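Local coordinates for PfkB family carbohydrate kinase (Listeria grayi DSM 20601, PDB 4GM6), which probably transfers phosphate to a sugar or sugar acid, as a carbohydrate kinase of the PfkB family, with a substrate that is not established, at residues 151-156 and 298-303; 194-197 and 203-206; 215-220 and 224-229; 234-239 and 249-254. One frame throughout, in Å; residues are numbered along the deposited sequence.

Overall arrangement
Following the chain from its N terminus, strand 153-157 of the central sheet opens the loop that contact 1 closes only at helix 291-304, so the other three contacts are nested inside it. Within that loop they come in series. Contact 2 joins residues 194-197 to helix 198-208; contact 3 ties the end of strand 214-216 to the far end of helix 219-225; contact 4 lays helix 235-242 on strand 248-256. None crosses another. Contacts 3 and 4 touch where strands 214-216 and 248-256 pair, contacts 2 and 3 meet through Y205 and F225, and contacts 1 and 4 meet where V299 of helix 291-304 packs on Y250.

Contact 1 (151-156 and 298-303); sequences IRVLHV and AVLHGI
L300 reaches out from helix 291-304 and directs its two methyl groups at H155 and V153 of strand 153-157, in the α/β core of the ribokinase-like PfkB fold. The strand is central in the large sheet, and the helix covers one of its faces. V153 and H155, two residues apart, both point at the helix, whereas L154 and V156 between and beyond them face helix 165-180 on the other side of the sheet.

The leucine fork divides its work. CD1 goes to the imidazole, with L300 CD1 4.0 Å from H155 ND1, a slanting approach rather than one squarely over the ring. CD2 turns to the valine, where L300 CD2 and V153 CG1 are 4.5 Å apart, so this second arm is a loose touch. Spacing explains the modest overlap: V153 CA and L300 CA, the nearest backbone pair, are 8.8 Å apart, which leaves the contact to the ends of the side chains. H155 extends with CG anti to the backbone N (chi1 177°), which carries the ring off the strand toward the helix.

No hydrogen bond joins the two segments. H155 ND1 is hydrogen-bonded to S186 OG on the neighbouring strand 184-188, which holds the buried imidazole in place while it borders a methyl group, and S186 also touches L300. In this family the glycine-rich anion-hole sequence lies at the start of the equivalent helix, well before L300. At the strand, H155 O is hydrogen-bonded to T29 OG1.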
loop_
_atom_site.group_PDB
_atom_site.type_symbol
_atom_site.label_atom_id
_atom_site.label_comp_id
_atom_site.label_asym_id
_atom_site.label_seq_id
_atom_site.Cartn_x
_atom_site.Cartn_y
_atom_site.Cartn_z
ATOM N N ILE C 151 -5.185 27.292 -35.368
ATOM C CA ILE C 151 -4.899 25.857 -35.382
ATOM C C ILE C 151 -4.219 25.444 -36.690
ATOM O O ILE C 151 -4.457 26.041 -37.744
ATOM C CB ILE C 151 -6.192 25.026 -35.208
ATOM C CG1 ILE C 151 -6.812 25.262 -33.825
ATOM C CG2 ILE C 151 -5.907 23.544 -35.413
ATOM C CD1 ILE C 151 -5.978 24.689 -32.691
ATOM N N ARG C 152 -3.372 24.420 -36.618
ATOM C CA ARG C 152 -2.699 23.901 -37.803
ATOM C C ARG C 152 -3.195 22.488 -38.141
ATOM O O ARG C 152 -3.308 22.112 -39.317
ATOM C CB ARG C 152 -1.174 23.928 -37.619
ATOM N N VAL C 153 -3.504 21.710 -37.108
ATOM C CA VAL C 153 -3.996 20.353 -37.306
ATOM C C VAL C 153 -5.231 20.045 -36.456
ATOM O O VAL C 153 -5.346 20.490 -35.311
ATOM C CB VAL C 153 -2.901 19.297 -37.024
ATOM C CG1 VAL C 153 -3.513 17.907 -36.934
ATOM C CG2 VAL C 153 -1.819 19.334 -38.096
ATOM N N LEU C 154 -6.112 19.241 -37.026
ATOM C CA LEU C 154 -7.236 18.690 -36.315
ATOM C C LEU C 154 -7.075 17.199 -36.270
ATOM O O LEU C 154 -6.854 16.547 -37.285
ATOM C CB LEU C 154 -8.549 19.017 -37.006
ATOM C CG LEU C 154 -9.733 18.289 -36.389
ATOM C CD1 LEU C 154 -10.990 19.045 -36.565
ATOM C CD2 LEU C 154 -9.872 16.879 -36.893
ATOM N N HIS C 155 -7.188 16.661 -35.069
ATOM C CA HIS C 155 -7.017 15.230 -34.870
ATOM C C HIS C 155 -8.267 14.581 -34.280
ATOM O O HIS C 155 -8.877 15.114 -33.348
ATOM C CB HIS C 155 -5.831 14.946 -33.932
ATOM C CG HIS C 155 -5.648 13.490 -33.626
ATOM N ND1 HIS C 155 -4.983 12.630 -34.478
ATOM C CD2 HIS C 155 -6.069 12.734 -32.583
ATOM C CE1 HIS C 155 -4.995 11.411 -33.967
ATOM N NE2 HIS C 155 -5.657 11.444 -32.824
ATOM N N VAL C 156 -8.629 13.417 -34.814
ATOM C CA VAL C 156 -9.735 12.636 -34.274
ATOM C C VAL C 156 -9.529 11.147 -34.559
ATOM O O VAL C 156 -8.643 10.772 -35.353
ATOM C CB VAL C 156 -11.112 13.138 -34.768
ATOM C CG1 VAL C 156 -11.295 12.888 -36.266
ATOM C CG2 VAL C 156 -12.225 12.496 -33.945
ATOM N N ALA C 298 3.793 11.647 -31.296
ATOM C CA ALA C 298 5.192 11.862 -31.682
ATOM C C ALA C 298 5.295 12.095 -33.189
ATOM O O ALA C 298 6.060 12.943 -33.646
ATOM C CB ALA C 298 6.057 10.688 -31.262
ATOM N N VAL C 299 4.513 11.345 -33.960
ATOM C CA VAL C 299 4.552 11.486 -35.403
ATOM C C VAL C 299 4.080 12.878 -35.771
ATOM O O VAL C 299 4.716 13.554 -36.578
ATOM C CB VAL C 299 3.683 10.448 -36.134
ATOM C CG1 VAL C 299 3.495 10.865 -37.601
ATOM C CG2 VAL C 299 4.311 9.067 -36.034
ATOM N N LEU C 300 2.968 13.302 -35.175
ATOM C CA LEU C 300 2.424 14.632 -35.445
ATOM C C LEU C 300 3.470 15.687 -35.076
ATOM O O LEU C 300 3.691 16.632 -35.815
ATOM C CB LEU C 300 1.082 14.865 -34.714
ATOM C CG LEU C 300 -0.166 14.119 -35.240
ATOM C CD1 LEU C 300 -1.385 14.259 -34.327
ATOM C CD2 LEU C 300 -0.548 14.539 -36.659
ATOM N N HIS C 301 4.144 15.512 -33.947
ATOM C CA HIS C 301 5.196 16.461 -33.569
ATOM C C HIS C 301 6.216 16.604 -34.695
ATOM O O HIS C 301 6.612 17.712 -35.046
ATOM C CB HIS C 301 5.877 16.049 -32.249
ATOM C CG HIS C 301 7.064 16.895 -31.888
ATOM N ND1 HIS C 301 6.961 18.237 -31.592
ATOM C CD2 HIS C 301 8.379 16.586 -31.770
ATOM C CE1 HIS C 301 8.158 18.719 -31.307
ATOM N NE2 HIS C 301 9.037 17.738 -31.406
ATOM N N GLY C 302 6.616 15.479 -35.281
ATOM C CA GLY C 302 7.618 15.479 -36.341
ATOM C C GLY C 302 7.081 16.115 -37.609
ATOM O O GLY C 302 7.793 16.837 -38.306
ATOM N N ILE C 303 5.819 15.841 -37.917
ATOM C CA ILE C 303 5.163 16.478 -39.063
ATOM C C ILE C 303 5.077 17.993 -38.876
ATOM O O ILE C 303 5.298 18.757 -39.817
ATOM C CB ILE C 303 3.752 15.897 -39.304
ATOM C CG1 ILE C 303 3.865 14.448 -39.806
ATOM C CG2 ILE C 303 2.974 16.769 -40.294
ATOM C CD1 ILE C 303 2.555 13.682 -39.842
#

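Contact 2 (194-197 and 203-206); sequences KLWE and RAYQ
A204, on helix 198-208, turns its methyl group toward the six-membered ring of W196, which comes from the loop just before that helix. A204 CB lies 3.6 Å from W196 CZ3 and nearly as close to CH2, so the far rim of the indole rests against the helix surface where the side chain is smallest. The approach is slanting, neither flat on the ring nor in its plane.

One residue on, Y205 presents its ring face to the next atom along the same rim. The edge of W196 is directed at the tyrosine face in a T-shaped pair, the ring centroids 5.6 Å apart and the planes at 68°. W196 CZ2 does the touching, 4.0 Å from Y205 CZ. The indole reaches A204 and Y205 because its CG sits between the backbone N and the carbonyl carbon (chi1 54°), a crowded position that turns the ring toward them. E197, next in the chain, is the N-cap residue.

Helix 198-208 is the connection from strand 184-188 to its parallel neighbour 214-216, a β-α-β crossover of the Rossmann-like core, and W196 lies in the loop that leads into it. The D-x-N-x-R sequence familiar in PfkB kinases begins at the end of strand 184-188 and runs into that loop.

The hydroxyl of Y205 lies near the plane of the indole at its edge, W196 CZ2 and Y205 OH being 3.9 Å apart, but its hydrogen bond is to M189 O. On the indole's other contacts, Y191 lies with its ring nearly parallel to W196, and A162 of helix 158-163 also touches it.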
loop_
_atom_site.group_PDB
_atom_site.type_symbol
_atom_site.label_atom_id
_atom_site.label_comp_id
_atom_site.label_asym_id
_atom_site.label_seq_id
_atom_site.Cartn_x
_atom_site.Cartn_y
_atom_site.Cartn_z
ATOM N N LYS C 194 -15.532 -3.753 -29.854
ATOM C CA LYS C 194 -16.518 -3.451 -28.814
ATOM C C LYS C 194 -17.539 -2.385 -29.211
ATOM O O LYS C 194 -18.679 -2.421 -28.752
ATOM C CB LYS C 194 -15.816 -3.038 -27.513
ATOM C CG LYS C 194 -15.533 -4.182 -26.546
ATOM C CD LYS C 194 -14.626 -5.250 -27.147
ATOM C CE LYS C 194 -14.218 -6.290 -26.109
ATOM N NZ LYS C 194 -13.642 -5.672 -24.875
ATOM N N LEU C 195 -17.140 -1.439 -30.055
ATOM C CA LEU C 195 -18.004 -0.292 -30.359
ATOM C C LEU C 195 -18.966 -0.486 -31.516
ATOM O O LEU C 195 -20.022 0.149 -31.545
ATOM C CB LEU C 195 -17.184 0.981 -30.590
ATOM C CG LEU C 195 -16.523 1.594 -29.353
ATOM C CD1 LEU C 195 -15.878 2.928 -29.699
ATOM C CD2 LEU C 195 -17.551 1.766 -28.247
ATOM N N TRP C 196 -18.557 -1.254 -32.529
ATOM C CA TRP C 196 -19.393 -1.473 -33.717
ATOM C C TRP C 196 -18.988 -2.609 -34.665
ATOM O O TRP C 196 -17.869 -3.098 -34.626
ATOM C CB TRP C 196 -19.548 -0.184 -34.488
ATOM C CG TRP C 196 -18.267 0.422 -34.816
ATOM C CD1 TRP C 196 -17.042 -0.026 -34.464
ATOM C CD2 TRP C 196 -18.064 1.615 -35.552
ATOM N NE1 TRP C 196 -16.082 0.812 -34.946
ATOM C CE2 TRP C 196 -16.688 1.835 -35.612
ATOM C CE3 TRP C 196 -18.916 2.526 -36.160
ATOM C CZ2 TRP C 196 -16.149 2.913 -36.257
ATOM C CZ3 TRP C 196 -18.382 3.589 -36.794
ATOM C CH2 TRP C 196 -17.014 3.781 -36.846
ATOM N N GLU C 197 -19.935 -3.006 -35.512
ATOM C CA GLU C 197 -19.721 -4.049 -36.510
ATOM C C GLU C 197 -18.798 -3.518 -37.600
ATOM O O GLU C 197 -18.760 -2.313 -37.850
ATOM C CB GLU C 197 -21.051 -4.497 -37.114
ATOM C CG GLU C 197 -22.035 -5.059 -36.100
ATOM C CD GLU C 197 -23.343 -5.489 -36.734
ATOM O OE1 GLU C 197 -24.233 -5.965 -35.999
ATOM O OE2 GLU C 197 -23.481 -5.350 -37.968
ATOM N N ARG C 203 -18.524 1.647 -43.351
ATOM C CA ARG C 203 -19.320 2.667 -44.032
ATOM C C ARG C 203 -19.032 4.063 -43.467
ATOM O O ARG C 203 -18.954 5.037 -44.215
ATOM C CB ARG C 203 -20.818 2.332 -43.934
ATOM C CG ARG C 203 -21.649 2.767 -45.131
ATOM C CD ARG C 203 -22.988 2.038 -45.181
ATOM N NE ARG C 203 -23.722 2.140 -43.921
ATOM C CZ ARG C 203 -23.788 1.172 -43.009
ATOM N NH1 ARG C 203 -24.474 1.359 -41.888
ATOM N NH2 ARG C 203 -23.169 0.016 -43.215
ATOM N N ALA C 204 -18.883 4.150 -42.147
ATOM C CA ALA C 204 -18.453 5.388 -41.500
ATOM C C ALA C 204 -17.077 5.812 -42.010
ATOM O O ALA C 204 -16.868 6.978 -42.405
ATOM C CB ALA C 204 -18.409 5.209 -39.987
ATOM N N TYR C 205 -16.132 4.858 -41.976
ATOM C CA TYR C 205 -14.785 5.139 -42.467
ATOM C C TYR C 205 -14.811 5.676 -43.910
ATOM O O TYR C 205 -14.032 6.567 -44.272
ATOM C CB TYR C 205 -13.890 3.892 -42.353
ATOM C CG TYR C 205 -13.493 3.521 -40.936
ATOM C CD1 TYR C 205 -13.045 4.489 -40.044
ATOM C CD2 TYR C 205 -13.536 2.199 -40.495
ATOM C CE1 TYR C 205 -12.676 4.160 -38.751
ATOM C CE2 TYR C 205 -13.162 1.862 -39.198
ATOM C CZ TYR C 205 -12.736 2.849 -38.332
ATOM O OH TYR C 205 -12.349 2.532 -37.038
ATOM N N GLN C 206 -15.714 5.154 -44.737
ATOM C CA GLN C 206 -15.775 5.602 -46.128
ATOM C C GLN C 206 -16.162 7.076 -46.255
ATOM O O GLN C 206 -15.832 7.715 -47.282
ATOM C CB GLN C 206 -16.701 4.715 -46.964
ATOM C CG GLN C 206 -16.122 3.327 -47.213
ATOM C CD GLN C 206 -17.023 2.476 -48.087
ATOM O OE1 GLN C 206 -18.243 2.470 -47.918
ATOM N NE2 GLN C 206 -16.423 1.750 -49.032
#

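Contact 3 (215-220 and 224-229); sequences CSAGQM and AFFEIS
F226 makes the apolar part of this contact, holding its ring toward the end of strand 214-216. C215 SG meets the ring at its edge, close to the ring plane, 4.4 Å from F226 CZ. A217 CB comes in at a slant, 4.3 Å from F226 CE2. Both distances mark a light touch, and the phenyl gains further neighbours in M189, L209 and M239, besides Y243, whose ring stands at about a right angle to it.

Backbone hydrogen bonding supplies the second link. A224 N donates to M220 O over 3.0 Å, nearly straight at 166°, as a regular turn of helix 219-225; A224 CB is also 3.4 Å from M220 O.

Water makes the third. One molecule lies 2.8 Å from Q219 OE1 and 2.9 Å from S229 O and can bridge the first turn of the helix to the chain beyond it, though the acceptors near it outnumber its protons. At the start of the helix G218 is the N-cap residue, and its N is hydrogen-bonded to D221 OD2. Past the far end, E227 has a left-handed backbone (phi 52°), turning the chain aside.

Strand 214-216 passes through two residues into helix 219-225, and F226 packs back against the strand end at this β-to-α junction of the Rossmann-like PfkB core.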
loop_
_atom_site.group_PDB
_atom_site.type_symbol
_atom_site.label_atom_id
_atom_site.label_comp_id
_atom_site.label_asym_id
_atom_site.label_seq_id
_atom_site.Cartn_x
_atom_site.Cartn_y
_atom_site.Cartn_z
ATOM N N CYS C 215 -3.138 9.682 -41.958
ATOM C CA CYS C 215 -3.944 8.562 -41.471
ATOM C C CYS C 215 -3.136 7.540 -40.684
ATOM O O CYS C 215 -2.149 7.011 -41.183
ATOM C CB CYS C 215 -4.633 7.853 -42.650
ATOM S SG CYS C 215 -5.835 6.581 -42.160
ATOM N N SER C 216 -3.561 7.252 -39.455
ATOM C CA SER C 216 -3.001 6.126 -38.742
ATOM C C SER C 216 -3.740 4.845 -39.114
ATOM O O SER C 216 -4.861 4.605 -38.656
ATOM C CB SER C 216 -3.035 6.337 -37.234
ATOM O OG SER C 216 -2.392 5.247 -36.613
ATOM N N ALA C 217 -3.123 4.037 -39.973
ATOM C CA ALA C 217 -3.765 2.814 -40.443
ATOM C C ALA C 217 -2.742 1.710 -40.641
ATOM O O ALA C 217 -1.655 1.952 -41.179
ATOM C CB ALA C 217 -4.549 3.070 -41.731
ATOM N N GLY C 218 -3.086 0.512 -40.172
ATOM C CA GLY C 218 -2.241 -0.666 -40.348
ATOM C C GLY C 218 -2.783 -1.573 -41.440
ATOM O O GLY C 218 -3.773 -1.246 -42.101
ATOM N N GLN C 219 -2.152 -2.727 -41.626
ATOM C CA GLN C 219 -2.605 -3.649 -42.656
ATOM C C GLN C 219 -3.980 -4.235 -42.340
ATOM O O GLN C 219 -4.736 -4.562 -43.253
ATOM C CB GLN C 219 -1.596 -4.773 -42.894
ATOM C CG GLN C 219 -1.834 -5.489 -44.217
ATOM C CD GLN C 219 -1.214 -6.872 -44.267
ATOM O OE1 GLN C 219 -1.061 -7.460 -45.343
ATOM N NE2 GLN C 219 -0.859 -7.402 -43.101
ATOM N N MET C 220 -4.302 -4.375 -41.054
ATOM C CA MET C 220 -5.627 -4.860 -40.662
ATOM C C MET C 220 -6.674 -3.908 -41.220
ATOM O O MET C 220 -7.668 -4.326 -41.824
ATOM C CB MET C 220 -5.761 -4.942 -39.143
ATOM C CG MET C 220 -4.503 -5.408 -38.426
ATOM S SD MET C 220 -3.202 -4.154 -38.359
ATOM C CE MET C 220 -3.620 -3.285 -36.840
ATOM N N ALA C 224 -9.670 -4.666 -44.008
ATOM C CA ALA C 224 -11.037 -4.527 -43.512
ATOM C C ALA C 224 -11.744 -3.306 -44.099
ATOM O O ALA C 224 -12.915 -3.388 -44.491
ATOM C CB ALA C 224 -11.049 -4.474 -41.984
ATOM N N PHE C 225 -11.035 -2.181 -44.174
ATOM C CA PHE C 225 -11.687 -0.914 -44.504
ATOM C C PHE C 225 -11.326 -0.293 -45.860
ATOM O O PHE C 225 -12.117 0.467 -46.409
ATOM C CB PHE C 225 -11.487 0.103 -43.380
ATOM C CG PHE C 225 -11.752 -0.453 -42.009
ATOM C CD1 PHE C 225 -12.977 -1.026 -41.707
ATOM C CD2 PHE C 225 -10.782 -0.396 -41.024
ATOM C CE1 PHE C 225 -13.227 -1.541 -40.450
ATOM C CE2 PHE C 225 -11.023 -0.909 -39.763
ATOM C CZ PHE C 225 -12.249 -1.482 -39.476
ATOM N N PHE C 226 -10.146 -0.600 -46.396
ATOM C CA PHE C 226 -9.746 -0.048 -47.696
ATOM C C PHE C 226 -9.937 -1.054 -48.824
ATOM O O PHE C 226 -9.515 -0.815 -49.958
ATOM C CB PHE C 226 -8.291 0.433 -47.676
ATOM C CG PHE C 226 -8.031 1.571 -46.721
ATOM C CD1 PHE C 226 -7.812 2.860 -47.198
ATOM C CD2 PHE C 226 -7.998 1.354 -45.353
ATOM C CE1 PHE C 226 -7.567 3.906 -46.323
ATOM C CE2 PHE C 226 -7.754 2.396 -44.469
ATOM C CZ PHE C 226 -7.534 3.674 -44.952
ATOM N N GLU C 227 -10.567 -2.183 -48.510
ATOM C CA GLU C 227 -10.812 -3.224 -49.508
ATOM C C GLU C 227 -9.542 -3.629 -50.256
ATOM O O GLU C 227 -9.580 -3.874 -51.461
ATOM C CB GLU C 227 -11.873 -2.768 -50.513
ATOM C CG GLU C 227 -13.274 -2.666 -49.940
ATOM C CD GLU C 227 -14.264 -2.090 -50.929
ATOM O OE1 GLU C 227 -13.843 -1.706 -52.042
ATOM O OE2 GLU C 227 -15.463 -2.019 -50.592
ATOM N N ILE C 228 -8.423 -3.695 -49.544
ATOM C CA ILE C 228 -7.166 -4.136 -50.139
ATOM C C ILE C 228 -6.967 -5.627 -49.902
ATOM O O ILE C 228 -7.015 -6.091 -48.762
ATOM C CB ILE C 228 -5.955 -3.382 -49.540
ATOM C CG1 ILE C 228 -6.143 -1.873 -49.701
ATOM C CG2 ILE C 228 -4.667 -3.828 -50.225
ATOM C CD1 ILE C 228 -6.445 -1.460 -51.130
ATOM N N SER C 229 -6.746 -6.376 -50.977
ATOM C CA SER C 229 -6.468 -7.800 -50.859
ATOM C C SER C 229 -5.415 -8.020 -49.784
ATOM O O SER C 229 -4.475 -7.234 -49.659
ATOM C CB SER C 229 -5.990 -8.367 -52.201
ATOM O OG SER C 229 -5.545 -9.706 -52.053
HETATM O O HOH W 1 -2.724 -6.571 -47.415
#

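Contact 4 (234-239 and 249-254); sequences DYYQAM and FYATKR
M239 and F249 form the sulfur-aromatic part of the contact between helix 235-242 and strand 248-256. M239 SD stands above the face of the F249 ring, 4.9 Å from its centroid and 14° off the ring normal, a Met-aromatic contact at long range. The chain bends at its last torsion, bringing CE down over the rim of the same face, but this methyl is modelled too near the ring and its place is doubtful. Lower on the side chain, M239 CB is 3.8 Å from F249 CZ.

Between the aromatic residues, Y236 and F249 run past each other in opposite senses, their ring centroids 5.4 Å apart and their planes turned at 39°, a slanted meeting that is neither a stack nor edge-to-face. The approach of the tyrosine to the base of F249 is drawn implausibly tight, so how closely they pack there is doubtful. Y236 continues beyond F249 to A251, with Y236 OH 3.5 Å from A251 CB.

One polar bond lies at the far end of the tyrosine and another within the helix: Y236 OH is hydrogen-bonded to A217 O, just past the neighbouring strand 214-216, and D234, the N-cap residue, accepts from Q237 N at OD1 (3.1 Å), the donor lying well above the carboxylate plane.

Alternate residues part to the two sides of the sheet: F249 and A251 face this helix, while Y250 points to helix 291-304. The axes of 235-239 and 249-254 run at 147°, roughly antiparallel, as expected where the helix leads into its strand in the β-α-β crossover from 214-216 to 248-256 of the ribokinase-like fold.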
loop_
_atom_site.group_PDB
_atom_site.type_symbol
_atom_site.label_atom_id
_atom_site.label_comp_id
_atom_site.label_asym_id
_atom_site.label_seq_id
_atom_site.Cartn_x
_atom_site.Cartn_y
_atom_site.Cartn_z
ATOM N N ASP C 234 2.483 -4.310 -50.441
ATOM C CA ASP C 234 2.508 -2.861 -50.295
ATOM C C ASP C 234 1.083 -2.330 -50.155
ATOM O O ASP C 234 0.499 -1.814 -51.114
ATOM C CB ASP C 234 3.224 -2.198 -51.480
ATOM C CG ASP C 234 3.619 -0.758 -51.187
ATOM O OD1 ASP C 234 3.034 -0.173 -50.244
ATOM O OD2 ASP C 234 4.511 -0.213 -51.896
ATOM N N TYR C 235 0.523 -2.466 -48.954
ATOM C CA TYR C 235 -0.862 -2.067 -48.724
ATOM C C TYR C 235 -1.027 -0.547 -48.726
ATOM O O TYR C 235 -2.069 -0.029 -49.227
ATOM C CB TYR C 235 -1.393 -2.684 -47.426
ATOM C CG TYR C 235 -0.402 -2.664 -46.297
ATOM C CD1 TYR C 235 0.467 -3.731 -46.089
ATOM C CD2 TYR C 235 -0.333 -1.583 -45.431
ATOM C CE1 TYR C 235 1.376 -3.719 -45.048
ATOM C CE2 TYR C 235 0.570 -1.562 -44.384
ATOM C CZ TYR C 235 1.420 -2.631 -44.200
ATOM O OH TYR C 235 2.318 -2.603 -43.167
ATOM N N TYR C 236 0.010 0.166 -48.191
ATOM C CA TYR C 236 -0.022 1.628 -48.169
ATOM C C TYR C 236 -0.154 2.230 -49.564
ATOM O O TYR C 236 -0.908 3.188 -49.771
ATOM C CB TYR C 236 1.231 2.187 -47.488
ATOM C CG TYR C 236 1.193 2.090 -45.974
ATOM C CD1 TYR C 236 2.114 1.310 -45.279
ATOM C CD2 TYR C 236 0.232 2.773 -45.244
ATOM C CE1 TYR C 236 2.075 1.217 -43.895
ATOM C CE2 TYR C 236 0.185 2.693 -43.862
ATOM C CZ TYR C 236 1.107 1.914 -43.190
ATOM O OH TYR C 236 1.054 1.832 -41.814
ATOM N N GLN C 237 0.587 1.671 -50.520
ATOM C CA GLN C 237 0.589 2.198 -51.877
ATOM C C GLN C 237 -0.836 2.032 -52.519
ATOM O O GLN C 237 -1.355 2.907 -53.331
ATOM C CB GLN C 237 1.660 1.467 -52.755
ATOM C CG GLN C 237 1.538 1.898 -54.254
ATOM C CD GLN C 237 1.978 3.376 -54.505
ATOM O OE1 GLN C 237 3.096 3.752 -54.159
ATOM N NE2 GLN C 237 1.099 4.206 -55.064
ATOM N N ALA C 238 -1.452 0.800 -52.033
ATOM C CA ALA C 238 -2.804 0.504 -52.565
ATOM C C ALA C 238 -3.834 1.404 -51.862
ATOM O O ALA C 238 -4.801 1.885 -52.480
ATOM C CB ALA C 238 -3.130 -0.993 -52.379
ATOM N N MET C 239 -3.616 1.627 -50.583
ATOM C CA MET C 239 -4.493 2.468 -49.823
ATOM C C MET C 239 -4.422 3.859 -50.416
ATOM O O MET C 239 -5.405 4.547 -50.511
ATOM C CB MET C 239 -4.076 2.440 -48.351
ATOM C CG MET C 239 -4.232 1.072 -47.716
ATOM S SD MET C 239 -3.429 0.936 -46.116
ATOM C CE MET C 239 -3.712 2.588 -45.531
ATOM N N PHE C 249 0.568 7.868 -44.275
ATOM C CA PHE C 249 0.037 6.914 -43.313
ATOM C C PHE C 249 1.102 6.666 -42.261
ATOM O O PHE C 249 2.290 6.866 -42.512
ATOM C CB PHE C 249 -0.322 5.585 -43.984
ATOM C CG PHE C 249 -1.428 5.684 -44.999
ATOM C CD1 PHE C 249 -2.760 5.605 -44.607
ATOM C CD2 PHE C 249 -1.140 5.840 -46.345
ATOM C CE1 PHE C 249 -3.782 5.682 -45.537
ATOM C CE2 PHE C 249 -2.157 5.924 -47.284
ATOM C CZ PHE C 249 -3.481 5.848 -46.883
ATOM N N TYR C 250 0.684 6.229 -41.077
ATOM C CA TYR C 250 1.647 5.869 -40.041
ATOM C C TYR C 250 1.027 4.851 -39.106
ATOM O O TYR C 250 -0.181 4.852 -38.897
ATOM C CB TYR C 250 2.100 7.104 -39.258
ATOM C CG TYR C 250 0.976 7.871 -38.592
ATOM C CD1 TYR C 250 0.181 8.748 -39.322
ATOM C CD2 TYR C 250 0.724 7.739 -37.230
ATOM C CE1 TYR C 250 -0.846 9.458 -38.721
ATOM C CE2 TYR C 250 -0.299 8.447 -36.615
ATOM C CZ TYR C 250 -1.080 9.305 -37.367
ATOM O OH TYR C 250 -2.102 10.012 -36.766
ATOM N N ALA C 251 1.863 3.984 -38.541
ATOM C CA ALA C 251 1.402 2.979 -37.608
ATOM C C ALA C 251 2.607 2.281 -37.018
ATOM O O ALA C 251 3.734 2.492 -37.471
ATOM C CB ALA C 251 0.505 1.970 -38.314
ATOM N N THR C 252 2.374 1.456 -36.003
ATOM C CA THR C 252 3.441 0.603 -35.503
ATOM C C THR C 252 3.182 -0.827 -35.940
ATOM O O THR C 252 2.045 -1.236 -36.116
ATOM C CB THR C 252 3.540 0.650 -33.973
ATOM O OG1 THR C 252 2.248 0.420 -33.415
ATOM C CG2 THR C 252 4.041 1.998 -33.509
ATOM N N LYS C 253 4.241 -1.583 -36.163
ATOM C CA LYS C 253 4.071 -3.003 -36.361
ATOM C C LYS C 253 4.426 -3.650 -35.030
ATOM O O LYS C 253 5.557 -3.536 -34.555
ATOM C CB LYS C 253 4.963 -3.532 -37.484
ATOM C CG LYS C 253 4.801 -5.025 -37.710
ATOM C CD LYS C 253 5.739 -5.550 -38.786
ATOM C CE LYS C 253 5.866 -7.063 -38.689
ATOM N NZ LYS C 253 6.763 -7.626 -39.736
ATOM N N ARG C 254 3.441 -4.304 -34.428
ATOM C CA ARG C 254 3.593 -4.895 -33.117
ATOM C C ARG C 254 3.617 -6.412 -33.230
ATOM O O ARG C 254 2.693 -7.027 -33.762
ATOM C CB ARG C 254 2.446 -4.448 -32.204
ATOM C CG ARG C 254 2.633 -4.829 -30.746
ATOM C CD ARG C 254 1.408 -4.463 -29.937
ATOM N NE ARG C 254 1.220 -3.017 -29.854
ATOM C CZ ARG C 254 1.766 -2.242 -28.927
ATOM N NH1 ARG C 254 2.549 -2.774 -27.982
ATOM N NH2 ARG C 254 1.520 -0.934 -28.942
#